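Side-chain contacts in SidF, inhibitor of growth family, member 3 (Legionella pneumophila subsp. pneumophila, PDB 4FYE), which acts as a phosphoinositide phosphatase, probably removing the 3-phosphate of phosphatidylinositol 3,4,5-trisphosphate at membranes: residues Pro69-Glu74 and Lys139-Gln144; Glu299-Thr304 and Val354-Thr359; Asp329-Asp334 and Arg339-Lys344; Ala664-Met669 and Glu694-Glu699. The protein carries 1 engineered substitution. All coordinates share one frame; numbering follows the deposited sequence.

Contact 1: Pro69-Glu74 and Lys139-Gln144; sequences PDVIQE and KDFLEQ
F141 does most of the reaching from 139-144, towards P69 and V71. With CG anti to its backbone N (chi1 167°), the ring leaves its own helix and ends among the first residues of the other segment. CE1 comes 3.5 Å from V71 CG1, which meets the ring obliquely, while CZ lies 3.9 Å from P69 CB. The P69 carbonyl oxygen is close too, 3.9 Å from F141 CE1. P69 also touches F733 of helix 733-741. This is helix-to-helix packing in which the body of helix 136-163 meets the first turn of helix 71-92 and the proline just before it. D70 is the N-cap of that turn: its OD1 accepts a weak bond from Q73 N, 3.5 Å long. Last along the helix comes Q144, whose CB is 4.2 Å from V71 CG2, the other branch of the valine. Its chain bends at chi2 (-46°), taking the amide away from V71, and the side chain packs on I120 and K124.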
loop_
_atom_site.group_PDB
_atom_site.type_symbol
_atom_site.label_atom_id
_atom_site.label_comp_id
_atom_site.label_asym_id
_atom_site.label_seq_id
_atom_site.Cartn_x
_atom_site.Cartn_y
_atom_site.Cartn_z
ATOM N N PRO A 69 -6.555 21.804 -4.225
ATOM C CA PRO A 69 -5.782 22.450 -3.084
ATOM C C PRO A 69 -6.194 23.851 -2.845
ATOM O O PRO A 69 -6.428 24.619 -3.791
ATOM C CB PRO A 69 -4.364 22.518 -3.573
ATOM C CG PRO A 69 -4.327 21.615 -4.754
ATOM C CD PRO A 69 -5.685 21.491 -5.352
ATOM N N ASP A 70 -6.238 24.212 -1.579
ATOM C CA ASP A 70 -6.538 25.571 -1.216
ATOM C C ASP A 70 -5.508 26.028 -0.171
ATOM O O ASP A 70 -5.489 25.453 0.927
ATOM C CB ASP A 70 -7.950 25.592 -0.637
ATOM C CG ASP A 70 -8.366 27.014 -0.170
ATOM O OD1 ASP A 70 -7.486 27.792 0.287
ATOM O OD2 ASP A 70 -9.565 27.354 -0.244
ATOM N N VAL A 71 -4.667 27.027 -0.458
ATOM C CA VAL A 71 -3.546 27.301 0.493
ATOM C C VAL A 71 -3.945 27.871 1.857
ATOM O O VAL A 71 -3.339 27.572 2.887
ATOM C CB VAL A 71 -2.357 28.095 -0.077
ATOM C CG1 VAL A 71 -1.687 27.311 -1.173
ATOM C CG2 VAL A 71 -2.769 29.439 -0.592
ATOM N N ILE A 72 -5.006 28.641 1.883
ATOM C CA ILE A 72 -5.599 28.976 3.194
ATOM C C ILE A 72 -5.941 27.782 4.092
ATOM O O ILE A 72 -5.527 27.748 5.256
ATOM C CB ILE A 72 -6.796 29.896 3.056
ATOM C CG1 ILE A 72 -6.310 31.149 2.328
ATOM C CG2 ILE A 72 -7.315 30.303 4.464
ATOM C CD1 ILE A 72 -7.465 32.093 1.996
ATOM N N GLN A 73 -6.668 26.815 3.541
ATOM C CA GLN A 73 -7.025 25.620 4.275
ATOM C C GLN A 73 -5.798 24.848 4.714
ATOM O O GLN A 73 -5.754 24.426 5.850
ATOM C CB GLN A 73 -7.985 24.713 3.507
ATOM C CG GLN A 73 -9.278 25.397 3.132
ATOM C CD GLN A 73 -10.046 25.808 4.355
ATOM O OE1 GLN A 73 -10.297 24.974 5.243
ATOM N NE2 GLN A 73 -10.392 27.100 4.443
ATOM N N GLU A 74 -4.805 24.701 3.849
ATOM C CA GLU A 74 -3.625 23.918 4.193
ATOM C C GLU A 74 -2.828 24.651 5.267
ATOM O O GLU A 74 -2.267 24.038 6.157
ATOM C CB GLU A 74 -2.727 23.689 2.959
ATOM C CG GLU A 74 -3.423 22.911 1.829
ATOM C CD GLU A 74 -3.766 21.454 2.206
ATOM O OE1 GLU A 74 -3.222 20.883 3.179
ATOM O OE2 GLU A 74 -4.616 20.870 1.525
ATOM N N LYS A 139 -0.552 30.132 -11.557
ATOM C CA LYS A 139 0.613 30.947 -11.295
ATOM C C LYS A 139 0.347 31.839 -10.109
ATOM O O LYS A 139 1.243 32.062 -9.253
ATOM C CB LYS A 139 0.909 31.856 -12.499
ATOM C CG LYS A 139 1.841 31.190 -13.518
ATOM C CD LYS A 139 2.611 32.243 -14.307
ATOM C CE LYS A 139 2.157 32.341 -15.737
ATOM N NZ LYS A 139 2.307 33.738 -16.253
ATOM N N ASP A 140 -0.884 32.331 -10.047
ATOM C CA ASP A 140 -1.335 33.056 -8.866
ATOM C C ASP A 140 -1.396 32.192 -7.609
ATOM O O ASP A 140 -0.899 32.596 -6.532
ATOM C CB ASP A 140 -2.682 33.689 -9.153
ATOM C CG ASP A 140 -2.556 34.880 -10.079
ATOM O OD1 ASP A 140 -1.414 35.412 -10.191
ATOM O OD2 ASP A 140 -3.582 35.285 -10.690
ATOM N N PHE A 141 -1.982 30.997 -7.753
ATOM C CA PHE A 141 -1.953 30.039 -6.687
ATOM C C PHE A 141 -0.532 29.835 -6.221
ATOM O O PHE A 141 -0.305 29.943 -5.000
ATOM C CB PHE A 141 -2.561 28.715 -7.108
ATOM C CG PHE A 141 -2.293 27.586 -6.160
ATOM C CD1 PHE A 141 -3.138 27.351 -5.098
ATOM C CD2 PHE A 141 -1.253 26.723 -6.371
ATOM C CE1 PHE A 141 -2.941 26.261 -4.243
ATOM C CE2 PHE A 141 -1.023 25.636 -5.514
ATOM C CZ PHE A 141 -1.859 25.405 -4.454
ATOM N N LEU A 142 0.413 29.554 -7.154
ATOM C CA LEU A 142 1.853 29.408 -6.760
ATOM C C LEU A 142 2.383 30.612 -6.021
ATOM O O LEU A 142 3.118 30.440 -5.017
ATOM C CB LEU A 142 2.805 29.067 -7.910
ATOM C CG LEU A 142 2.484 27.635 -8.302
ATOM C CD1 LEU A 142 2.886 27.280 -9.733
ATOM C CD2 LEU A 142 3.137 26.711 -7.340
ATOM N N GLU A 143 1.980 31.826 -6.446
ATOM C CA GLU A 143 2.521 32.985 -5.762
ATOM C C GLU A 143 1.983 33.061 -4.378
ATOM O O GLU A 143 2.658 33.538 -3.516
ATOM C CB GLU A 143 2.195 34.311 -6.425
ATOM C CG GLU A 143 3.052 34.583 -7.633
ATOM C CD GLU A 143 2.677 35.870 -8.363
ATOM O OE1 GLU A 143 2.369 36.887 -7.677
ATOM O OE2 GLU A 143 2.702 35.845 -9.625
ATOM N N GLN A 144 0.735 32.650 -4.181
ATOM C CA GLN A 144 0.142 32.807 -2.887
ATOM C C GLN A 144 0.818 31.788 -1.982
ATOM O O GLN A 144 1.277 32.081 -0.877
ATOM C CB GLN A 144 -1.372 32.594 -2.965
ATOM C CG GLN A 144 -2.115 33.600 -3.822
ATOM C CD GLN A 144 -1.729 35.039 -3.577
ATOM O OE1 GLN A 144 -1.752 35.564 -2.425
ATOM N NE2 GLN A 144 -1.339 35.693 -4.654
#

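Contact 2: Glu299-Thr304 and Val354-Thr359; sequences EEVIQT and VTECYT
E356 reaches from its strand to V301 on helix 284-311. CB and CG serve as the stalk: a chi1 of -178° sends the chain straight out from the backbone and it stays extended beyond CG, so the carboxylate stands well off the strand. CD is the first atom to meet the helix, 3.9 Å from V301 CG1. At the tip OE2 comes closer to the same methyl, at 3.5 Å, and OE1 is 4.0 Å from V301 CG1. The two side chains cross at about a right angle. The fold behind this is a helix laid over a mixed sheet: helix 284-311 covers strand 353-360, which runs between strands 402-416 and 641-645. A carboxylate buried here needs polar company besides a methyl, and it has plenty. OE2 is hydrogen-bonded to Y410 OH and Q298 NE2, and OE1 is hydrogen-bonded to T643 OG1 and forms a salt bridge with R273, the arginine that also makes a cation-pi contact with Y358. Two residues back on the strand, V354 faces the helix as well, with CG1 4.4 Å from I302 CG2, a looser apolar touch. Y410 packs against both I302 and V354, while F387 and A392 also touch the isoleucine.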
loop_
_atom_site.group_PDB
_atom_site.type_symbol
_atom_site.label_atom_id
_atom_site.label_comp_id
_atom_site.label_asym_id
_atom_site.label_seq_id
_atom_site.Cartn_x
_atom_site.Cartn_y
_atom_site.Cartn_z
ATOM N N GLU A 299 7.442 -10.102 10.557
ATOM C CA GLU A 299 6.449 -10.938 11.198
ATOM C C GLU A 299 5.119 -10.232 11.459
ATOM O O GLU A 299 4.060 -10.833 11.226
ATOM C CB GLU A 299 6.964 -11.888 12.320
ATOM C CG GLU A 299 7.407 -11.268 13.645
ATOM C CD GLU A 299 7.578 -12.295 14.791
ATOM O OE1 GLU A 299 7.394 -11.911 15.962
ATOM O OE2 GLU A 299 7.901 -13.480 14.579
ATOM N N GLU A 300 5.146 -8.936 11.756
ATOM C CA GLU A 300 3.910 -8.185 11.925
ATOM C C GLU A 300 3.122 -8.185 10.639
ATOM O O GLU A 300 1.918 -8.392 10.629
ATOM C CB GLU A 300 4.180 -6.768 12.393
ATOM C CG GLU A 300 2.929 -5.929 12.751
ATOM C CD GLU A 300 3.163 -4.397 12.744
ATOM O OE1 GLU A 300 2.171 -3.624 12.596
ATOM O OE2 GLU A 300 4.326 -3.924 12.856
ATOM N N VAL A 301 3.815 -7.990 9.530
ATOM C CA VAL A 301 3.180 -8.104 8.231
ATOM C C VAL A 301 2.495 -9.468 8.038
ATOM O O VAL A 301 1.461 -9.529 7.389
ATOM C CB VAL A 301 4.205 -7.832 7.080
ATOM C CG1 VAL A 301 3.700 -8.262 5.678
ATOM C CG2 VAL A 301 4.608 -6.393 7.116
ATOM N N ILE A 302 3.083 -10.551 8.547
ATOM C CA ILE A 302 2.449 -11.877 8.423
ATOM C C ILE A 302 1.201 -11.891 9.261
ATOM O O ILE A 302 0.158 -12.369 8.854
ATOM C CB ILE A 302 3.367 -13.020 8.828
ATOM C CG1 ILE A 302 4.647 -12.924 8.006
ATOM C CG2 ILE A 302 2.651 -14.379 8.686
ATOM C CD1 ILE A 302 5.375 -14.218 7.838
ATOM N N GLN A 303 1.292 -11.310 10.430
ATOM C CA GLN A 303 0.157 -11.261 11.274
ATOM C C GLN A 303 -1.005 -10.480 10.627
ATOM O O GLN A 303 -2.170 -10.915 10.688
ATOM C CB GLN A 303 0.551 -10.636 12.600
ATOM C CG GLN A 303 -0.588 -10.640 13.593
ATOM C CD GLN A 303 -0.146 -10.224 14.956
ATOM O OE1 GLN A 303 -0.280 -9.049 15.300
ATOM N NE2 GLN A 303 0.417 -11.158 15.728
ATOM N N THR A 304 -0.698 -9.374 9.969
ATOM C CA THR A 304 -1.730 -8.538 9.340
ATOM C C THR A 304 -2.294 -9.270 8.102
ATOM O O THR A 304 -3.487 -9.196 7.876
ATOM C CB THR A 304 -1.128 -7.165 8.995
ATOM O OG1 THR A 304 -0.557 -6.629 10.185
ATOM C CG2 THR A 304 -2.160 -6.129 8.416
ATOM N N VAL A 354 -0.465 -17.751 3.870
ATOM C CA VAL A 354 -0.659 -16.460 3.450
ATOM C C VAL A 354 0.334 -16.275 2.370
ATOM O O VAL A 354 1.404 -16.833 2.454
ATOM C CB VAL A 354 -0.453 -15.608 4.701
ATOM C CG1 VAL A 354 0.836 -14.838 4.704
ATOM C CG2 VAL A 354 -1.698 -14.802 4.953
ATOM N N THR A 355 -0.027 -15.545 1.322
ATOM C CA THR A 355 1.005 -15.139 0.336
ATOM C C THR A 355 1.089 -13.649 0.050
ATOM O O THR A 355 0.104 -13.003 -0.262
ATOM C CB THR A 355 1.154 -16.086 -0.889
ATOM O OG1 THR A 355 1.416 -15.344 -2.103
ATOM C CG2 THR A 355 0.013 -17.070 -1.055
ATOM N N GLU A 356 2.275 -13.078 0.243
ATOM C CA GLU A 356 2.447 -11.664 0.033
ATOM C C GLU A 356 3.126 -11.356 -1.290
ATOM O O GLU A 356 4.171 -11.933 -1.584
ATOM C CB GLU A 356 3.251 -11.066 1.160
ATOM C CG GLU A 356 3.433 -9.566 1.026
ATOM C CD GLU A 356 4.500 -8.960 1.973
ATOM O OE1 GLU A 356 4.686 -7.718 1.858
ATOM O OE2 GLU A 356 5.122 -9.674 2.838
ATOM N N CYS A 357 2.537 -10.437 -2.073
ATOM C CA CYS A 357 3.168 -9.910 -3.289
ATOM C C CYS A 357 3.500 -8.415 -3.084
ATOM O O CYS A 357 2.624 -7.544 -3.087
ATOM C CB CYS A 357 2.251 -10.102 -4.510
ATOM S SG CYS A 357 2.925 -9.340 -6.042
ATOM N N TYR A 358 4.761 -8.115 -2.875
ATOM C CA TYR A 358 5.155 -6.752 -2.564
ATOM C C TYR A 358 5.605 -6.090 -3.870
ATOM O O TYR A 358 6.646 -6.406 -4.380
ATOM C CB TYR A 358 6.234 -6.798 -1.462
ATOM C CG TYR A 358 6.832 -5.478 -1.117
ATOM C CD1 TYR A 358 6.060 -4.320 -1.069
ATOM C CD2 TYR A 358 8.172 -5.374 -0.788
ATOM C CE1 TYR A 358 6.635 -3.094 -0.740
ATOM C CE2 TYR A 358 8.752 -4.154 -0.501
ATOM C CZ TYR A 358 7.993 -3.015 -0.484
ATOM O OH TYR A 358 8.595 -1.798 -0.159
ATOM N N THR A 359 4.817 -5.221 -4.484
ATOM C CA THR A 359 5.397 -4.533 -5.658
ATOM C C THR A 359 6.026 -3.209 -5.208
ATOM O O THR A 359 5.356 -2.212 -5.001
ATOM C CB THR A 359 4.399 -4.338 -6.785
ATOM O OG1 THR A 359 3.252 -3.800 -6.220
ATOM C CG2 THR A 359 3.987 -5.743 -7.425
#

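Contact 3: Asp329-Asp334 and Arg339-Lys344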
loop_
_atom_site.group_PDB
_atom_site.type_symbol
_atom_site.label_atom_id
_atom_site.label_comp_id
_atom_site.label_asym_id
_atom_site.label_seq_id
_atom_site.Cartn_x
_atom_site.Cartn_y
_atom_site.Cartn_z
ATOM N N ASP A 329 -23.507 -27.386 18.730
ATOM C CA ASP A 329 -24.919 -27.464 18.376
ATOM C C ASP A 329 -25.552 -26.080 18.404
ATOM O O ASP A 329 -26.249 -25.707 17.463
ATOM C CB ASP A 329 -25.643 -28.470 19.280
ATOM C CG ASP A 329 -24.935 -28.669 20.624
ATOM O OD1 ASP A 329 -24.254 -27.710 21.101
ATOM O OD2 ASP A 329 -25.060 -29.787 21.191
ATOM N N GLU A 330 -25.259 -25.296 19.441
ATOM C CA GLU A 330 -25.704 -23.910 19.467
ATOM C C GLU A 330 -24.564 -22.885 19.537
ATOM O O GLU A 330 -23.696 -22.916 20.412
ATOM C CB GLU A 330 -26.744 -23.660 20.565
ATOM C CG GLU A 330 -26.563 -24.505 21.820
ATOM C CD GLU A 330 -26.694 -23.695 23.095
ATOM O OE1 GLU A 330 -27.357 -24.181 24.038
ATOM O OE2 GLU A 330 -26.130 -22.572 23.156
ATOM N N LEU A 331 -24.577 -21.972 18.585
ATOM C CA LEU A 331 -23.744 -20.787 18.657
ATOM C C LEU A 331 -24.418 -19.806 19.626
ATOM O O LEU A 331 -25.644 -19.831 19.783
ATOM C CB LEU A 331 -23.613 -20.138 17.274
ATOM C CG LEU A 331 -23.093 -20.935 16.074
ATOM C CD1 LEU A 331 -23.906 -20.631 14.810
ATOM C CD2 LEU A 331 -21.607 -20.676 15.868
ATOM N N PRO A 332 -23.627 -18.949 20.288
ATOM C CA PRO A 332 -24.181 -17.972 21.220
ATOM C C PRO A 332 -25.081 -16.916 20.569
ATOM O O PRO A 332 -24.894 -16.587 19.400
ATOM C CB PRO A 332 -22.930 -17.324 21.805
ATOM C CG PRO A 332 -21.924 -18.420 21.765
ATOM C CD PRO A 332 -22.167 -19.064 20.437
ATOM N N PRO A 333 -26.057 -16.395 21.335
ATOM C CA PRO A 333 -27.010 -15.417 20.810
ATOM C C PRO A 333 -26.345 -14.129 20.295
ATOM O O PRO A 333 -26.770 -13.585 19.267
ATOM C CB PRO A 333 -27.910 -15.128 22.026
ATOM C CG PRO A 333 -27.816 -16.359 22.873
ATOM C CD PRO A 333 -26.389 -16.796 22.722
ATOM N N ASP A 334 -25.313 -13.654 20.993
ATOM C CA ASP A 334 -24.654 -12.403 20.623
ATOM C C ASP A 334 -23.789 -12.587 19.356
ATOM O O ASP A 334 -22.803 -13.344 19.375
ATOM C CB ASP A 334 -23.808 -11.894 21.800
ATOM C CG ASP A 334 -23.582 -10.390 21.757
ATOM O OD1 ASP A 334 -22.918 -9.891 20.819
ATOM O OD2 ASP A 334 -24.085 -9.698 22.678
ATOM N N ARG A 339 -19.342 -15.052 15.939
ATOM C CA ARG A 339 -18.160 -14.942 15.090
ATOM C C ARG A 339 -16.879 -15.303 15.845
ATOM O O ARG A 339 -16.021 -16.017 15.297
ATOM C CB ARG A 339 -18.017 -13.577 14.357
ATOM C CG ARG A 339 -16.925 -13.620 13.291
ATOM C CD ARG A 339 -17.107 -12.492 12.323
ATOM N NE ARG A 339 -15.996 -12.368 11.390
ATOM C CZ ARG A 339 -15.976 -12.896 10.156
ATOM N NH1 ARG A 339 -16.982 -13.651 9.640
ATOM N NH2 ARG A 339 -14.930 -12.663 9.436
ATOM N N ALA A 340 -16.721 -14.833 17.084
ATOM C CA ALA A 340 -15.460 -15.137 17.790
ATOM C C ALA A 340 -15.245 -16.668 17.863
ATOM O O ALA A 340 -14.130 -17.159 17.691
ATOM C CB ALA A 340 -15.457 -14.525 19.214
ATOM N N GLN A 341 -16.315 -17.388 18.186
ATOM C CA GLN A 341 -16.235 -18.814 18.418
ATOM C C GLN A 341 -15.892 -19.516 17.086
ATOM O O GLN A 341 -15.048 -20.399 17.027
ATOM C CB GLN A 341 -17.570 -19.310 18.993
ATOM C CG GLN A 341 -17.513 -20.718 19.515
ATOM C CD GLN A 341 -18.914 -21.317 19.797
ATOM O OE1 GLN A 341 -19.905 -21.032 19.095
ATOM N NE2 GLN A 341 -18.993 -22.162 20.822
ATOM N N LEU A 342 -16.551 -19.099 16.014
ATOM C CA LEU A 342 -16.237 -19.538 14.677
ATOM C C LEU A 342 -14.777 -19.292 14.325
ATOM O O LEU A 342 -14.139 -20.178 13.783
ATOM C CB LEU A 342 -17.119 -18.794 13.684
ATOM C CG LEU A 342 -18.402 -19.481 13.222
ATOM C CD1 LEU A 342 -18.677 -20.795 13.949
ATOM C CD2 LEU A 342 -19.573 -18.512 13.242
ATOM N N ILE A 343 -14.236 -18.118 14.647
ATOM C CA ILE A 343 -12.870 -17.814 14.236
ATOM C C ILE A 343 -11.896 -18.696 14.977
ATOM O O ILE A 343 -10.988 -19.305 14.388
ATOM C CB ILE A 343 -12.530 -16.348 14.424
ATOM C CG1 ILE A 343 -13.299 -15.558 13.387
ATOM C CG2 ILE A 343 -11.015 -16.098 14.249
ATOM C CD1 ILE A 343 -13.240 -14.041 13.637
ATOM N N LYS A 344 -12.144 -18.815 16.269
ATOM C CA LYS A 344 -11.341 -19.657 17.122
ATOM C C LYS A 344 -11.345 -21.131 16.667
ATOM O O LYS A 344 -10.314 -21.737 16.580
ATOM C CB LYS A 344 -11.800 -19.550 18.589
ATOM C CG LYS A 344 -10.961 -20.459 19.480
ATOM C CD LYS A 344 -11.577 -20.847 20.807
ATOM C CE LYS A 344 -10.887 -22.115 21.276
ATOM N NZ LYS A 344 -10.992 -22.241 22.755
#
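Q341 meets P332 and L331 with its amide oxygen. The closest approach is from P332 CD, 3.3 Å from Q341 OE1, a contact between the proline ring carbon next to the imide nitrogen and the oxygen. L331 CD2 comes to the same oxygen at 3.7 Å, so OE1 sits against two carbons, one from each residue. That L331 methyl has a second neighbour, L342 CD1, at 3.5 Å, and the two leucines cross at about a right angle. The modelled torsions of L342 lie away from the staggered positions, so this short distance deserves some caution.

One shell out, the glutamine is placed by its own stretched chain: chi1 is near trans (-169°) and the rest is extended, which carries the amide out from the helix to the loop. P328 also touches Q341. L342 is backed by L318 and W319 of helix 315-320 and by I322. The helix itself is tied to its surroundings by R339, which bonds to N315 OD1 and to the carbonyls of M313 and T6. At its start E336 N gives a weak hydrogen bond to D334 OD1. This is an N-capped helix, with D334 as the N-cap of helix 335-349 and the proline-containing loop before it folded back along its first turns at the protein surface.

Contact 4: Ala664-Met669 and Glu694-Glu699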
loop_
_atom_site.group_PDB
_atom_site.type_symbol
_atom_site.label_atom_id
_atom_site.label_comp_id
_atom_site.label_asym_id
_atom_site.label_seq_id
_atom_site.Cartn_x
_atom_site.Cartn_y
_atom_site.Cartn_z
ATOM N N ALA A 664 -8.755 -1.215 -11.448
ATOM C CA ALA A 664 -9.793 -2.140 -10.900
ATOM C C ALA A 664 -11.237 -1.598 -11.118
ATOM O O ALA A 664 -12.170 -2.350 -11.515
ATOM C CB ALA A 664 -9.546 -2.362 -9.412
ATOM N N LEU A 665 -11.430 -0.295 -10.858
ATOM C CA LEU A 665 -12.754 0.264 -10.998
ATOM C C LEU A 665 -13.179 0.359 -12.479
ATOM O O LEU A 665 -14.293 0.064 -12.848
ATOM C CB LEU A 665 -12.819 1.601 -10.323
ATOM C CG LEU A 665 -12.886 1.537 -8.790
ATOM C CD1 LEU A 665 -12.658 2.959 -8.367
ATOM C CD2 LEU A 665 -14.241 1.039 -8.238
ATOM N N TRP A 666 -12.276 0.778 -13.327
ATOM C CA TRP A 666 -12.601 0.877 -14.700
ATOM C C TRP A 666 -13.026 -0.486 -15.239
ATOM O O TRP A 666 -14.012 -0.612 -15.949
ATOM C CB TRP A 666 -11.376 1.409 -15.433
ATOM C CG TRP A 666 -11.631 1.487 -16.896
ATOM C CD1 TRP A 666 -11.293 0.561 -17.876
ATOM C CD2 TRP A 666 -12.347 2.534 -17.568
ATOM N NE1 TRP A 666 -11.694 0.975 -19.099
ATOM C CE2 TRP A 666 -12.404 2.136 -18.985
ATOM C CE3 TRP A 666 -13.016 3.674 -17.149
ATOM C CZ2 TRP A 666 -13.053 2.921 -19.952
ATOM C CZ3 TRP A 666 -13.678 4.447 -18.115
ATOM C CH2 TRP A 666 -13.684 4.089 -19.484
ATOM N N THR A 667 -12.318 -1.538 -14.879
ATOM C CA THR A 667 -12.570 -2.863 -15.463
ATOM C C THR A 667 -13.809 -3.481 -14.897
ATOM O O THR A 667 -14.620 -4.062 -15.619
ATOM C CB THR A 667 -11.379 -3.778 -15.176
ATOM O OG1 THR A 667 -10.198 -3.094 -15.628
ATOM C CG2 THR A 667 -11.503 -5.096 -15.909
ATOM N N ALA A 668 -13.987 -3.363 -13.592
ATOM C CA ALA A 668 -15.207 -3.909 -13.020
ATOM C C ALA A 668 -16.490 -3.290 -13.590
ATOM O O ALA A 668 -17.507 -3.965 -13.640
ATOM C CB ALA A 668 -15.176 -3.802 -11.518
ATOM N N MET A 669 -16.462 -2.027 -14.020
ATOM C CA MET A 669 -17.677 -1.403 -14.529
ATOM C C MET A 669 -17.915 -1.514 -16.075
ATOM O O MET A 669 -18.836 -0.869 -16.634
ATOM C CB MET A 669 -17.673 0.031 -14.096
ATOM C CG MET A 669 -17.531 0.183 -12.589
ATOM S SD MET A 669 -17.541 1.961 -12.276
ATOM C CE MET A 669 -19.078 2.432 -13.096
ATOM N N GLU A 694 -10.221 9.558 -18.236
ATOM C CA GLU A 694 -9.526 10.716 -17.624
ATOM C C GLU A 694 -10.410 11.294 -16.549
ATOM O O GLU A 694 -9.931 11.794 -15.517
ATOM C CB GLU A 694 -9.150 11.783 -18.671
ATOM C CG GLU A 694 -8.558 13.013 -18.091
ATOM C CD GLU A 694 -7.578 13.696 -19.026
ATOM O OE1 GLU A 694 -7.527 13.255 -20.222
ATOM O OE2 GLU A 694 -6.890 14.671 -18.560
ATOM N N GLN A 695 -11.702 11.162 -16.784
ATOM C CA GLN A 695 -12.679 11.647 -15.832
ATOM C C GLN A 695 -12.587 10.795 -14.540
ATOM O O GLN A 695 -12.650 11.331 -13.416
ATOM C CB GLN A 695 -14.095 11.643 -16.455
ATOM C CG GLN A 695 -15.066 12.421 -15.585
ATOM C CD GLN A 695 -16.554 12.043 -15.727
ATOM O OE1 GLN A 695 -17.293 12.101 -14.727
ATOM N NE2 GLN A 695 -17.005 11.672 -16.958
ATOM N N LEU A 696 -12.422 9.481 -14.704
ATOM C CA LEU A 696 -12.174 8.630 -13.539
ATOM C C LEU A 696 -10.862 9.046 -12.908
ATOM O O LEU A 696 -10.753 9.186 -11.685
ATOM C CB LEU A 696 -12.085 7.156 -13.944
ATOM C CG LEU A 696 -12.593 6.075 -12.967
ATOM C CD1 LEU A 696 -11.967 4.713 -13.196
ATOM C CD2 LEU A 696 -12.591 6.372 -11.483
ATOM N N ASP A 697 -9.837 9.214 -13.734
ATOM C CA ASP A 697 -8.534 9.452 -13.181
ATOM C C ASP A 697 -8.631 10.725 -12.289
ATOM O O ASP A 697 -8.007 10.786 -11.281
ATOM C CB ASP A 697 -7.484 9.554 -14.313
ATOM C CG ASP A 697 -6.038 9.283 -13.833
ATOM O OD1 ASP A 697 -5.829 8.531 -12.835
ATOM O OD2 ASP A 697 -5.096 9.792 -14.488
ATOM N N ARG A 698 -9.489 11.687 -12.652
ATOM C CA ARG A 698 -9.632 12.918 -11.925
ATOM C C ARG A 698 -10.114 12.634 -10.543
ATOM O O ARG A 698 -9.790 13.356 -9.611
ATOM C CB ARG A 698 -10.561 13.901 -12.640
ATOM C CG ARG A 698 -9.882 14.562 -13.828
ATOM C CD ARG A 698 -10.794 15.530 -14.481
ATOM N NE ARG A 698 -10.111 16.282 -15.534
ATOM C CZ ARG A 698 -10.737 17.162 -16.342
ATOM N NH1 ARG A 698 -12.047 17.342 -16.216
ATOM N NH2 ARG A 698 -10.052 17.869 -17.276
ATOM N N GLU A 699 -10.771 11.520 -10.350
ATOM C CA GLU A 699 -11.379 11.299 -9.034
ATOM C C GLU A 699 -10.303 10.889 -8.013
ATOM O O GLU A 699 -10.383 11.249 -6.830
ATOM C CB GLU A 699 -12.464 10.221 -9.088
ATOM C CG GLU A 699 -13.703 10.498 -9.943
ATOM C CD GLU A 699 -14.496 11.684 -9.440
ATOM O OE1 GLU A 699 -15.422 12.070 -10.151
ATOM O OE2 GLU A 699 -14.197 12.261 -8.358
#
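L696 is brought to W666 by its own torsions: chi1 is -147°, off a staggered position, and chi2 of -156° then carries CD1 forward to the backbone N and CB of the tryptophan. This one methyl does all the touching from its side: it is 3.9 Å from W666 N, 4.0 Å from W666 CB and 4.3 Å from L665 CB. In W666 the first torsion sets only the orientation of the ring. At 178° it turns the indole so that L696 CD1 lies at its edge, near the ring plane, and the aromatic face is not used here.

Helix 652-668 and helix 692-699 thus meet through a leucine set against the backbone and CB atoms of its neighbour. F679 of helix 678-681 packs on both W666 and L696, and F189 of strand 184-189 touches both L665 and L696, closing in the leucine with aromatic groups. The polar residues beside it look to other partners: D697 makes a salt bridge with R684, and E699 bonds to Y58 and S56. With no hydrogen bond across the two segments, the contact relies on dispersion and on the fit of apolar surfaces.

In the fold
Contact 1 comes first along the chain, contact 4 last. Between them, contact 3 falls in the stretch that separates the two segments of contact 2, and its helix 335-349 is followed in the chain by strand 353-360 of contact 2; their centres are about 28 Å apart. Contact 2 lies nearest the centre of the chain in space, about 11 Å from it, on the four-stranded sheet. Contact 4, about 27 Å from contact 2 between centres, packs against strands of the other, six-stranded sheet. Contacts 1 and 3 are farthest apart, about 55 Å between centres. None of the four touch, so they sample separate parts of one phosphatase chain: a helical flank, two sheets, and a loop and helix at the surface.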